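Local coordinates for protein Abbfa_003403 (Acinetobacter baumannii, PDB 4ZXH) that is a four-domain nonribosomal peptide synthetase that probably activates an amino acid, carries it on phosphopantetheine, condenses it with a second acyl group and releases the product, at residues 719-724 and 733-738; 751-756 and 775-780; 649-654 and 760-765. All coordinates share one frame; numbering follows the deposited sequence.

Overall arrangement
All three contacts belong to the adenylation domain and reach the same mixed sheet, in which strands 735-740, 756-763 and 773-777 lie side by side. The centres of interactions 1 and 2 are about 10 Å apart, and interaction 3 is about 16 Å from each. Along the chain, helix 641-655 comes first and waits more than a hundred residues for its partner, so interaction 1 is nested inside the loop that interaction 3 closes. Interaction 2 opens after interaction 1 has closed and alternates with interaction 3. Helices 718-725, 746-753 and 641-655 are thereby each anchored to the sheet, whose strand 756-763 carries the start of the A5 core motif of adenylation domains.

Interaction 1: 719-724 and 733-738; sequences ATWKML and AGLTAL
Trp721 reaches from helix 718-725 to strand 735-740 and makes every contact on the helix side. Its indole is directed edge-on at the strand backbone: NE1 donates a hydrogen bond to the carbonyl O of Leu738 at 3.1 Å, with an N-H...O angle of 146°. The oxygen lies practically in the indole plane, whereas NE1 approaches from above the carbonyl plane. A second, weak bond runs from NE1 to the carbonyl of Ala716, so the single N-H is shared between two backbone oxygens. The ring's benzo side carries the close packing, with CH2 at 3.5 Å from Ala737 CB in an oblique approach. That methyl is small enough to let the large ring near the backbone. CG of Trp721 stands anti to its own carbonyl carbon (chi1 -71°), which throws the indole from the helix across to the strand.

These elements form a beta-alpha-beta unit: strand 713-716 enters helix 718-725, and the chain returns in strand 735-740, parallel to the first and next to it in the sheet. Helix and returning strand run at 134° to each other, with their axes 11.3 Å apart at the closest.

Toward the start of the strand the fit slackens. Leu735 CD2 only grazes the ring edge, 4.5 Å from Trp721 CH2, and beyond it the chain turns a corner at Ala733 and Gly734, both exposed. On the helix, Lys722 is partly exposed, and its NZ makes a long, weak ion pair with Asp895.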
ATOM      1  N   ALA A 719      10.533   6.622 -23.532  1.00 42.95           N
ATOM      2  CA  ALA A 719      11.574   7.602 -23.243  1.00 40.38           C
ATOM      3  C   ALA A 719      11.467   8.823 -24.140  1.00 39.40           C
ATOM      4  O   ALA A 719      11.539   9.949 -23.660  1.00 40.70           O
ATOM      5  CB  ALA A 719      12.936   6.976 -23.392  1.00 47.33           C
ATOM      6  N   THR A 720      11.280   8.598 -25.436  1.00 40.28           N
ATOM      7  CA  THR A 720      11.143   9.699 -26.380  1.00 35.31           C
ATOM      8  C   THR A 720       9.846  10.467 -26.128  1.00 39.84           C
ATOM      9  O   THR A 720       9.839  11.700 -26.136  1.00 48.33           O
ATOM     10  CB  THR A 720      11.160   9.213 -27.838  1.00 43.50           C
ATOM     11  OG1 THR A 720      12.223   8.272 -28.031  1.00 41.70           O
ATOM     12  CG2 THR A 720      11.362  10.371 -28.779  1.00 49.24           C
ATOM     13  N   TRP A 721       8.749   9.747 -25.897  1.00 45.04           N
ATOM     14  CA  TRP A 721       7.460  10.408 -25.662  1.00 42.83           C
ATOM     15  C   TRP A 721       7.516  11.276 -24.418  1.00 46.45           C
ATOM     16  O   TRP A 721       7.009  12.400 -24.429  1.00 49.00           O
ATOM     17  CB  TRP A 721       6.320   9.399 -25.538  1.00 36.14           C
ATOM     18  CG  TRP A 721       5.957   8.722 -26.831  1.00 38.73           C
ATOM     19  CD1 TRP A 721       6.110   7.399 -27.128  1.00 36.28           C
ATOM     20  CD2 TRP A 721       5.390   9.331 -28.001  1.00 41.59           C
ATOM     21  NE1 TRP A 721       5.671   7.142 -28.412  1.00 37.55           N
ATOM     22  CE2 TRP A 721       5.227   8.316 -28.975  1.00 38.02           C
ATOM     23  CE3 TRP A 721       5.009  10.637 -28.330  1.00 35.73           C
ATOM     24  CZ2 TRP A 721       4.706   8.557 -30.239  1.00 38.52           C
ATOM     25  CZ3 TRP A 721       4.488  10.879 -29.582  1.00 37.72           C
ATOM     26  CH2 TRP A 721       4.336   9.846 -30.523  1.00 43.58           C
ATOM     27  N   LYS A 722       8.136  10.758 -23.354  1.00 45.77           N
ATOM     28  CA  LYS A 722       8.371  11.546 -22.139  1.00 45.39           C
ATOM     29  C   LYS A 722       9.164  12.798 -22.485  1.00 46.86           C
ATOM     30  O   LYS A 722       8.802  13.894 -22.061  1.00 49.65           O
ATOM     31  CB  LYS A 722       9.111  10.731 -21.061  1.00 46.41           C
ATOM     32  CG  LYS A 722       8.267   9.656 -20.376  1.00 58.70           C
ATOM     33  CD  LYS A 722       9.129   8.638 -19.625  1.00 68.28           C
ATOM     34  CE  LYS A 722       8.306   7.420 -19.161  1.00 77.92           C
ATOM     35  NZ  LYS A 722       9.183   6.303 -18.665  1.00 79.79           N
ATOM     36  N   MET A 723      10.231  12.637 -23.270  1.00 48.09           N
ATOM     37  CA  MET A 723      11.097  13.767 -23.639  1.00 51.70           C
ATOM     38  C   MET A 723      10.297  14.886 -24.322  1.00 55.02           C
ATOM     39  O   MET A 723      10.452  16.076 -24.010  1.00 53.46           O
ATOM     40  CB  MET A 723      12.236  13.300 -24.551  1.00 44.81           C
ATOM     41  CG  MET A 723      13.214  14.406 -24.926  1.00 48.46           C
ATOM     42  SD  MET A 723      14.495  13.904 -26.101  1.00 64.23           S
ATOM     43  CE  MET A 723      13.559  13.836 -27.625  1.00 42.12           C
ATOM     44  N   LEU A 724       9.420  14.475 -25.230  1.00 54.36           N
ATOM     45  CA  LEU A 724       8.542  15.375 -25.965  1.00 51.75           C
ATOM     46  C   LEU A 724       7.566  16.128 -25.058  1.00 56.74           C
ATOM     47  O   LEU A 724       7.452  17.347 -25.141  1.00 70.13           O
ATOM     48  CB  LEU A 724       7.779  14.568 -27.009  1.00 52.49           C
ATOM     49  CG  LEU A 724       7.423  15.183 -28.353  1.00 53.58           C
ATOM     50  CD1 LEU A 724       8.628  15.846 -28.998  1.00 54.10           C
ATOM     51  CD2 LEU A 724       6.919  14.068 -29.230  1.00 49.93           C
ATOM     52  N   ALA A 733      -3.534  16.672 -33.535  1.00 64.36           N
ATOM     53  CA  ALA A 733      -4.756  15.867 -33.468  1.00 67.67           C
ATOM     54  C   ALA A 733      -4.912  14.959 -34.688  1.00 72.69           C
ATOM     55  O   ALA A 733      -5.804  14.109 -34.729  1.00 76.80           O
ATOM     56  CB  ALA A 733      -5.982  16.769 -33.310  1.00 60.69           C
ATOM     57  N   GLY A 734      -4.034  15.132 -35.672  1.00 72.00           N
ATOM     58  CA  GLY A 734      -4.029  14.279 -36.848  1.00 72.19           C
ATOM     59  C   GLY A 734      -2.917  13.248 -36.808  1.00 73.95           C
ATOM     60  O   GLY A 734      -2.758  12.452 -37.739  1.00 75.26           O
ATOM     61  N   LEU A 735      -2.147  13.256 -35.723  1.00 70.98           N
ATOM     62  CA  LEU A 735      -1.011  12.347 -35.585  1.00 65.35           C
ATOM     63  C   LEU A 735      -1.406  10.990 -35.001  1.00 61.39           C
ATOM     64  O   LEU A 735      -2.075  10.908 -33.968  1.00 63.80           O
ATOM     65  CB  LEU A 735       0.070  12.979 -34.709  1.00 59.81           C
ATOM     66  CG  LEU A 735       1.255  12.081 -34.366  1.00 51.98           C
ATOM     67  CD1 LEU A 735       2.205  11.987 -35.544  1.00 59.98           C
ATOM     68  CD2 LEU A 735       1.977  12.587 -33.129  1.00 53.38           C
ATOM     69  N   THR A 736      -0.987   9.927 -35.674  1.00 56.66           N
ATOM     70  CA  THR A 736      -1.130   8.587 -35.137  1.00 54.30           C
ATOM     71  C   THR A 736       0.162   8.173 -34.440  1.00 51.91           C
ATOM     72  O   THR A 736       1.216   8.115 -35.062  1.00 61.21           O
ATOM     73  CB  THR A 736      -1.479   7.570 -36.229  1.00 50.62           C
ATOM     74  OG1 THR A 736      -2.833   7.779 -36.661  1.00 54.42           O
ATOM     75  CG2 THR A 736      -1.331   6.160 -35.689  1.00 42.65           C
ATOM     76  N   ALA A 737       0.072   7.895 -33.145  1.00 46.88           N
ATOM     77  CA  ALA A 737       1.244   7.564 -32.343  1.00 41.85           C
ATOM     78  C   ALA A 737       1.362   6.067 -32.051  1.00 43.70           C
ATOM     79  O   ALA A 737       0.369   5.357 -31.877  1.00 46.90           O
ATOM     80  CB  ALA A 737       1.220   8.344 -31.042  1.00 39.08           C
ATOM     81  N   LEU A 738       2.594   5.589 -32.004  1.00 41.24           N
ATOM     82  CA  LEU A 738       2.845   4.227 -31.597  1.00 39.21           C
ATOM     83  C   LEU A 738       3.832   4.278 -30.452  1.00 44.83           C
ATOM     84  O   LEU A 738       4.830   5.000 -30.510  1.00 43.22           O
ATOM     85  CB  LEU A 738       3.390   3.379 -32.745  1.00 33.62           C
ATOM     86  CG  LEU A 738       2.398   3.061 -33.857  1.00 43.33           C
ATOM     87  CD1 LEU A 738       2.353   4.187 -34.875  1.00 44.49           C
ATOM     88  CD2 LEU A 738       2.745   1.752 -34.527  1.00 48.69           C
TER

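Interaction 2: 751-756 and 775-780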
ATOM      1  N   LYS A 751      -1.479  11.559 -20.642  1.00 56.89           N
ATOM      2  CA  LYS A 751      -0.793  12.694 -21.254  1.00 55.92           C
ATOM      3  C   LYS A 751      -0.809  12.570 -22.775  1.00 50.12           C
ATOM      4  O   LYS A 751      -1.081  13.536 -23.476  1.00 54.94           O
ATOM      5  CB  LYS A 751       0.649  12.796 -20.757  1.00 61.88           C
ATOM      6  CG  LYS A 751       0.839  13.298 -19.324  1.00 67.50           C
ATOM      7  CD  LYS A 751       2.321  13.170 -18.955  1.00 68.88           C
ATOM      8  CE  LYS A 751       2.636  13.709 -17.573  1.00 64.53           C
ATOM      9  NZ  LYS A 751       2.585  15.182 -17.584  1.00 67.54           N
ATOM     10  N   LEU A 752      -0.524  11.377 -23.285  1.00 46.14           N
ATOM     11  CA  LEU A 752      -0.519  11.155 -24.731  1.00 46.97           C
ATOM     12  C   LEU A 752      -1.914  11.286 -25.351  1.00 53.01           C
ATOM     13  O   LEU A 752      -2.080  11.920 -26.391  1.00 57.36           O
ATOM     14  CB  LEU A 752       0.062   9.778 -25.062  1.00 43.59           C
ATOM     15  CG  LEU A 752       1.585   9.645 -25.061  1.00 54.24           C
ATOM     16  CD1 LEU A 752       1.962   8.277 -25.547  1.00 52.30           C
ATOM     17  CD2 LEU A 752       2.244  10.707 -25.928  1.00 58.78           C
ATOM     18  N   LEU A 753      -2.913  10.686 -24.709  1.00 63.61           N
ATOM     19  CA  LEU A 753      -4.274  10.673 -25.242  1.00 60.61           C
ATOM     20  C   LEU A 753      -4.821  12.065 -25.545  1.00 71.39           C
ATOM     21  O   LEU A 753      -5.619  12.236 -26.468  1.00 82.41           O
ATOM     22  CB  LEU A 753      -5.205   9.953 -24.277  1.00 51.04           C
ATOM     23  CG  LEU A 753      -5.137   8.441 -24.446  1.00 50.29           C
ATOM     24  CD1 LEU A 753      -6.019   7.712 -23.429  1.00 46.53           C
ATOM     25  CD2 LEU A 753      -5.539   8.103 -25.869  1.00 46.11           C
ATOM     26  N   GLY A 754      -4.376  13.057 -24.783  1.00 67.56           N
ATOM     27  CA  GLY A 754      -4.787  14.429 -25.006  1.00 67.23           C
ATOM     28  C   GLY A 754      -3.894  15.201 -25.957  1.00 70.01           C
ATOM     29  O   GLY A 754      -4.169  16.363 -26.262  1.00 79.40           O
ATOM     30  N   LYS A 755      -2.832  14.560 -26.437  1.00 65.62           N
ATOM     31  CA  LYS A 755      -1.892  15.222 -27.336  1.00 66.53           C
ATOM     32  C   LYS A 755      -1.893  14.653 -28.754  1.00 62.75           C
ATOM     33  O   LYS A 755      -1.433  15.319 -29.683  1.00 66.52           O
ATOM     34  CB  LYS A 755      -0.475  15.156 -26.761  1.00 69.62           C
ATOM     35  CG  LYS A 755      -0.264  16.030 -25.530  1.00 72.43           C
ATOM     36  CD  LYS A 755      -0.291  17.514 -25.869  1.00 69.63           C
ATOM     37  CE  LYS A 755      -0.166  18.363 -24.608  1.00 73.11           C
ATOM     38  NZ  LYS A 755       1.122  18.139 -23.902  1.00 67.25           N
ATOM     39  N   VAL A 756      -2.405  13.435 -28.922  1.00 58.74           N
ATOM     40  CA  VAL A 756      -2.436  12.788 -30.239  1.00 56.88           C
ATOM     41  C   VAL A 756      -3.842  12.313 -30.644  1.00 61.31           C
ATOM     42  O   VAL A 756      -4.754  12.214 -29.808  1.00 56.28           O
ATOM     43  CB  VAL A 756      -1.473  11.581 -30.292  1.00 56.00           C
ATOM     44  CG1 VAL A 756      -0.045  12.027 -30.031  1.00 57.07           C
ATOM     45  CG2 VAL A 756      -1.885  10.518 -29.290  1.00 51.30           C
ATOM     46  N   ALA A 775      -2.547  -2.811 -29.262  1.00 36.87           N
ATOM     47  CA  ALA A 775      -3.724  -2.331 -28.557  1.00 41.40           C
ATOM     48  C   ALA A 775      -4.080  -0.883 -28.942  1.00 46.46           C
ATOM     49  O   ALA A 775      -3.263   0.024 -28.769  1.00 53.49           O
ATOM     50  CB  ALA A 775      -3.489  -2.430 -27.047  1.00 36.32           C
ATOM     51  N   ARG A 776      -5.286  -0.654 -29.460  1.00 47.36           N
ATOM     52  CA  ARG A 776      -5.762   0.719 -29.634  1.00 46.87           C
ATOM     53  C   ARG A 776      -6.181   1.254 -28.264  1.00 52.13           C
ATOM     54  O   ARG A 776      -7.232   0.886 -27.729  1.00 64.81           O
ATOM     55  CB  ARG A 776      -6.930   0.811 -30.634  1.00 43.66           C
ATOM     56  CG  ARG A 776      -7.325   2.255 -31.012  1.00 45.29           C
ATOM     57  CD  ARG A 776      -8.651   2.338 -31.782  1.00 56.78           C
ATOM     58  NE  ARG A 776      -8.597   1.673 -33.086  1.00 71.36           N
ATOM     59  CZ  ARG A 776      -8.317   2.286 -34.238  1.00 84.33           C
ATOM     60  NH1 ARG A 776      -8.068   3.592 -34.265  1.00 86.86           N
ATOM     61  NH2 ARG A 776      -8.284   1.593 -35.374  1.00 84.83           N
ATOM     62  N   ILE A 777      -5.344   2.113 -27.695  1.00 47.09           N
ATOM     63  CA  ILE A 777      -5.599   2.712 -26.390  1.00 50.07           C
ATOM     64  C   ILE A 777      -6.567   3.887 -26.491  1.00 59.26           C
ATOM     65  O   ILE A 777      -6.286   4.867 -27.183  1.00 62.46           O
ATOM     66  CB  ILE A 777      -4.298   3.209 -25.733  1.00 49.34           C
ATOM     67  CG1 ILE A 777      -3.287   2.058 -25.591  1.00 44.93           C
ATOM     68  CG2 ILE A 777      -4.601   3.869 -24.389  1.00 48.55           C
ATOM     69  CD1 ILE A 777      -3.854   0.799 -24.950  1.00 38.07           C
ATOM     70  N   THR A 778      -7.701   3.794 -25.799  1.00 61.51           N
ATOM     71  CA  THR A 778      -8.702   4.854 -25.878  1.00 66.24           C
ATOM     72  C   THR A 778      -8.969   5.448 -24.504  1.00 63.84           C
ATOM     73  O   THR A 778      -9.608   6.493 -24.389  1.00 51.75           O
ATOM     74  CB  THR A 778     -10.039   4.346 -26.490  1.00 61.44           C
ATOM     75  OG1 THR A 778     -10.563   3.270 -25.699  1.00 65.80           O
ATOM     76  CG2 THR A 778      -9.828   3.862 -27.931  1.00 54.39           C
ATOM     77  N   ASP A 779      -8.464   4.779 -23.472  1.00 58.88           N
ATOM     78  CA  ASP A 779      -8.682   5.190 -22.090  1.00 66.99           C
ATOM     79  C   ASP A 779      -7.516   4.709 -21.233  1.00 62.83           C
ATOM     80  O   ASP A 779      -7.194   3.523 -21.234  1.00 58.49           O
ATOM     81  CB  ASP A 779     -10.013   4.633 -21.564  1.00 75.61           C
ATOM     82  CG  ASP A 779     -10.416   5.224 -20.213  1.00 85.02           C
ATOM     83  OD1 ASP A 779      -9.691   6.107 -19.698  1.00 86.98           O
ATOM     84  OD2 ASP A 779     -11.471   4.812 -19.674  1.00 85.54           O
ATOM     85  N   ALA A 780      -6.902   5.624 -20.490  1.00 62.07           N
ATOM     86  CA  ALA A 780      -5.694   5.304 -19.730  1.00 57.01           C
ATOM     87  C   ALA A 780      -5.920   4.273 -18.634  1.00 60.20           C
ATOM     88  O   ALA A 780      -4.968   3.689 -18.125  1.00 61.37           O
ATOM     89  CB  ALA A 780      -5.110   6.550 -19.131  1.00 46.11           C
TER
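Leu753, in the last turn of helix 746-753, meets the chain where it leaves strand 773-777, and its two methyl groups divide the work. CD2 packs against the carbonyl oxygen of Ile777 at 3.6 Å. CD1 is placed over the backbone that follows, 3.8 Å from Asp779 N and 3.7 Å from Ala780 N. With CG anti to the carbonyl carbon (chi1 -82°) the branch point swings toward the strand exit, and chi2 of 177° sets the two methyls along the bend from Ile777 to Ala780.

Ile777 answers with its CG2 branch, 4.2 Å from Leu753 CD1. The other branch, with chi2 at -50°, leads CD1 away from the helix; of the Ile777 side chain, CG2 is the part that faces Leu753. Thr778 and Asp779 start off away from the helix and offer mainly their main chain, while the methyl of Ala780 points back toward it.

Among its neighbours, the contact ties a helix to the outer part of the sheet. Ala780 also touches Ala749 and Glu750 one turn earlier in the same helix, Ile777 is hydrogen-bonded through its backbone to Leu759 of strand 756-763, and Leu752 turns to Leu759 and to Trp721 of helix 718-725.

Interaction 3: 649-654 and 760-765; sequences LSMNDR and WNVYGP
The indole of Trp760 takes the aliphatic root of Arg654 on one face: Arg654 CB sits over the six-membered ring, 4.1 Å from its centroid and displaced toward the rim, in a CH-pi contact. The nearest ring atom is Trp760 CZ2, 3.7 Å from Arg654 CB. On the other side of the ring plane the strand 773-777 backbone passes, with Arg776 N 3.5 Å from Trp760 CE3. Thr736 CG2 comes within 4.0 Å of Trp760 CD1.

The guanidinium does not stack on this ring; the two planes stand 48° apart. From CG to NE the arginine chain is extended and crosses the indole at about a right angle, which carries the charged group past the ring. There NH1 turns back to its own helix and bonds to the carbonyl O of Ser650 at 3.1 Å. The bond is bent, with an N-H...O angle of 137°, and NH1 comes from above the carbonyl plane; it restrains the head group.

Further along the strand, Met651 brings its terminal methyl to Val762, CE to CG2 at 4.3 Å, a lighter apolar touch. Loop residue Leu789 also packs on Met651.

Helix 641-655 thus lies against strand 756-763 of the adenylation domain's mixed sheet, just where the sequence NVYGP opens the A5 core motif of adenylation domains, which in relatives borders the nucleotide site.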
ATOM      1  N   LEU A 649       2.184  -5.745 -43.638  1.00 39.13           N
ATOM      2  CA  LEU A 649       0.797  -5.765 -44.109  1.00 39.91           C
ATOM      3  C   LEU A 649      -0.190  -5.732 -42.948  1.00 43.19           C
ATOM      4  O   LEU A 649      -1.219  -5.060 -43.010  1.00 47.99           O
ATOM      5  CB  LEU A 649       0.533  -6.994 -44.978  1.00 38.27           C
ATOM      6  CG  LEU A 649       1.183  -7.012 -46.362  1.00 40.60           C
ATOM      7  CD1 LEU A 649       0.767  -8.257 -47.106  1.00 41.35           C
ATOM      8  CD2 LEU A 649       0.803  -5.761 -47.140  1.00 42.60           C
ATOM      9  N   SER A 650       0.133  -6.465 -41.889  1.00 43.08           N
ATOM     10  CA  SER A 650      -0.702  -6.519 -40.696  1.00 43.57           C
ATOM     11  C   SER A 650      -0.791  -5.129 -40.083  1.00 45.85           C
ATOM     12  O   SER A 650      -1.852  -4.683 -39.644  1.00 51.80           O
ATOM     13  CB  SER A 650      -0.125  -7.508 -39.683  1.00 44.61           C
ATOM     14  OG  SER A 650      -1.116  -8.036 -38.821  1.00 48.78           O
ATOM     15  N   MET A 651       0.339  -4.441 -40.072  1.00 40.78           N
ATOM     16  CA  MET A 651       0.400  -3.117 -39.491  1.00 43.33           C
ATOM     17  C   MET A 651      -0.407  -2.147 -40.331  1.00 50.75           C
ATOM     18  O   MET A 651      -1.066  -1.249 -39.792  1.00 52.00           O
ATOM     19  CB  MET A 651       1.854  -2.661 -39.355  1.00 35.60           C
ATOM     20  CG  MET A 651       2.475  -3.119 -38.040  1.00 37.68           C
ATOM     21  SD  MET A 651       1.607  -2.483 -36.559  1.00 41.14           S
ATOM     22  CE  MET A 651       1.479  -3.990 -35.662  1.00 30.31           C
ATOM     23  N   ASN A 652      -0.394  -2.347 -41.647  1.00 45.93           N
ATOM     24  CA  ASN A 652      -1.145  -1.455 -42.511  1.00 43.08           C
ATOM     25  C   ASN A 652      -2.647  -1.505 -42.277  1.00 50.32           C
ATOM     26  O   ASN A 652      -3.318  -0.504 -42.495  1.00 59.20           O
ATOM     27  CB  ASN A 652      -0.872  -1.742 -43.976  1.00 38.59           C
ATOM     28  CG  ASN A 652      -1.584  -0.761 -44.882  1.00 48.08           C
ATOM     29  OD1 ASN A 652      -1.268   0.432 -44.873  1.00 55.88           O
ATOM     30  ND2 ASN A 652      -2.573  -1.245 -45.646  1.00 44.23           N
ATOM     31  N   ASP A 653      -3.171  -2.661 -41.853  1.00 54.03           N
ATOM     32  CA  ASP A 653      -4.606  -2.816 -41.539  1.00 56.29           C
ATOM     33  C   ASP A 653      -5.022  -1.817 -40.465  1.00 56.46           C
ATOM     34  O   ASP A 653      -6.119  -1.259 -40.499  1.00 58.24           O
ATOM     35  CB  ASP A 653      -4.926  -4.236 -41.048  1.00 53.86           C
ATOM     36  CG  ASP A 653      -4.894  -5.275 -42.160  1.00 56.07           C
ATOM     37  OD1 ASP A 653      -5.076  -4.910 -43.343  1.00 55.38           O
ATOM     38  OD2 ASP A 653      -4.691  -6.467 -41.835  1.00 54.28           O
ATOM     39  N   ARG A 654      -4.110  -1.601 -39.521  1.00 52.80           N
ATOM     40  CA  ARG A 654      -4.300  -0.695 -38.400  1.00 55.12           C
ATOM     41  C   ARG A 654      -3.983   0.769 -38.722  1.00 57.98           C
ATOM     42  O   ARG A 654      -4.598   1.678 -38.163  1.00 64.83           O
ATOM     43  CB  ARG A 654      -3.431  -1.167 -37.229  1.00 54.42           C
ATOM     44  CG  ARG A 654      -3.809  -2.554 -36.745  1.00 49.12           C
ATOM     45  CD  ARG A 654      -2.695  -3.239 -35.991  1.00 42.70           C
ATOM     46  NE  ARG A 654      -3.206  -4.416 -35.294  1.00 55.30           N
ATOM     47  CZ  ARG A 654      -3.597  -5.545 -35.883  1.00 59.42           C
ATOM     48  NH1 ARG A 654      -3.547  -5.679 -37.201  1.00 59.83           N
ATOM     49  NH2 ARG A 654      -4.051  -6.544 -35.145  1.00 63.48           N
ATOM     50  N   TRP A 760      -1.455   3.722 -30.324  1.00 47.16           N
ATOM     51  CA  TRP A 760      -1.301   2.271 -30.258  1.00 35.30           C
ATOM     52  C   TRP A 760      -0.253   1.879 -29.223  1.00 45.21           C
ATOM     53  O   TRP A 760       0.878   2.375 -29.265  1.00 48.81           O
ATOM     54  CB  TRP A 760      -0.908   1.704 -31.611  1.00 34.62           C
ATOM     55  CG  TRP A 760      -1.967   1.850 -32.657  1.00 51.78           C
ATOM     56  CD1 TRP A 760      -2.118   2.883 -33.544  1.00 46.97           C
ATOM     57  CD2 TRP A 760      -3.021   0.924 -32.938  1.00 47.91           C
ATOM     58  NE1 TRP A 760      -3.208   2.657 -34.350  1.00 46.39           N
ATOM     59  CE2 TRP A 760      -3.784   1.465 -33.994  1.00 45.86           C
ATOM     60  CE3 TRP A 760      -3.403  -0.305 -32.389  1.00 47.96           C
ATOM     61  CZ2 TRP A 760      -4.903   0.818 -34.516  1.00 47.10           C
ATOM     62  CZ3 TRP A 760      -4.511  -0.948 -32.909  1.00 50.72           C
ATOM     63  CH2 TRP A 760      -5.249  -0.385 -33.963  1.00 47.20           C
ATOM     64  N   ASN A 761      -0.625   1.016 -28.277  1.00 39.27           N
ATOM     65  CA  ASN A 761       0.385   0.350 -27.456  1.00 36.27           C
ATOM     66  C   ASN A 761       0.720  -0.960 -28.138  1.00 41.14           C
ATOM     67  O   ASN A 761      -0.162  -1.744 -28.471  1.00 46.86           O
ATOM     68  CB  ASN A 761      -0.082   0.107 -26.029  1.00 38.81           C
ATOM     69  CG  ASN A 761       0.971  -0.592 -25.182  1.00 47.76           C
ATOM     70  OD1 ASN A 761       2.166  -0.297 -25.279  1.00 52.22           O
ATOM     71  ND2 ASN A 761       0.533  -1.548 -24.362  1.00 52.90           N
ATOM     72  N   VAL A 762       2.001  -1.191 -28.360  1.00 35.54           N
ATOM     73  CA  VAL A 762       2.397  -2.205 -29.306  1.00 35.33           C
ATOM     74  C   VAL A 762       3.584  -3.008 -28.735  1.00 33.99           C
ATOM     75  O   VAL A 762       4.432  -2.462 -28.014  1.00 31.66           O
ATOM     76  CB  VAL A 762       2.691  -1.531 -30.675  1.00 36.45           C
ATOM     77  CG1 VAL A 762       4.012  -0.803 -30.667  1.00 29.61           C
ATOM     78  CG2 VAL A 762       2.620  -2.520 -31.793  1.00 44.97           C
ATOM     79  N   TYR A 763       3.603  -4.315 -28.996  1.00 27.19           N
ATOM     80  CA  TYR A 763       4.512  -5.226 -28.290  1.00 31.57           C
ATOM     81  C   TYR A 763       5.012  -6.378 -29.170  1.00 32.53           C
ATOM     82  O   TYR A 763       4.330  -6.820 -30.110  1.00 29.49           O
ATOM     83  CB  TYR A 763       3.832  -5.800 -27.028  1.00 36.45           C
ATOM     84  CG  TYR A 763       4.523  -7.016 -26.433  1.00 39.91           C
ATOM     85  CD1 TYR A 763       5.499  -6.876 -25.462  1.00 36.26           C
ATOM     86  CD2 TYR A 763       4.194  -8.314 -26.846  1.00 42.21           C
ATOM     87  CE1 TYR A 763       6.146  -7.991 -24.923  1.00 40.27           C
ATOM     88  CE2 TYR A 763       4.837  -9.433 -26.316  1.00 37.07           C
ATOM     89  CZ  TYR A 763       5.810  -9.261 -25.355  1.00 40.46           C
ATOM     90  OH  TYR A 763       6.450 -10.352 -24.821  1.00 40.65           O
ATOM     91  N   GLY A 764       6.209  -6.855 -28.853  1.00 28.13           N
ATOM     92  CA  GLY A 764       6.747  -8.036 -29.489  1.00 35.33           C
ATOM     93  C   GLY A 764       8.244  -8.116 -29.294  1.00 31.58           C
ATOM     94  O   GLY A 764       8.908  -7.112 -29.309  1.00 31.86           O
ATOM     95  N   PRO A 765       8.770  -9.319 -29.082  1.00 34.39           N
ATOM     96  CA  PRO A 765      10.215  -9.527 -29.027  1.00 23.07           C
ATOM     97  C   PRO A 765      10.791  -9.513 -30.428  1.00 31.54           C
ATOM     98  O   PRO A 765      10.060  -9.817 -31.367  1.00 33.39           O
ATOM     99  CB  PRO A 765      10.346 -10.915 -28.403  1.00 26.59           C
ATOM    100  CG  PRO A 765       9.093 -11.609 -28.817  1.00 33.88           C
ATOM    101  CD  PRO A 765       8.018 -10.552 -28.789  1.00 32.93           C
TER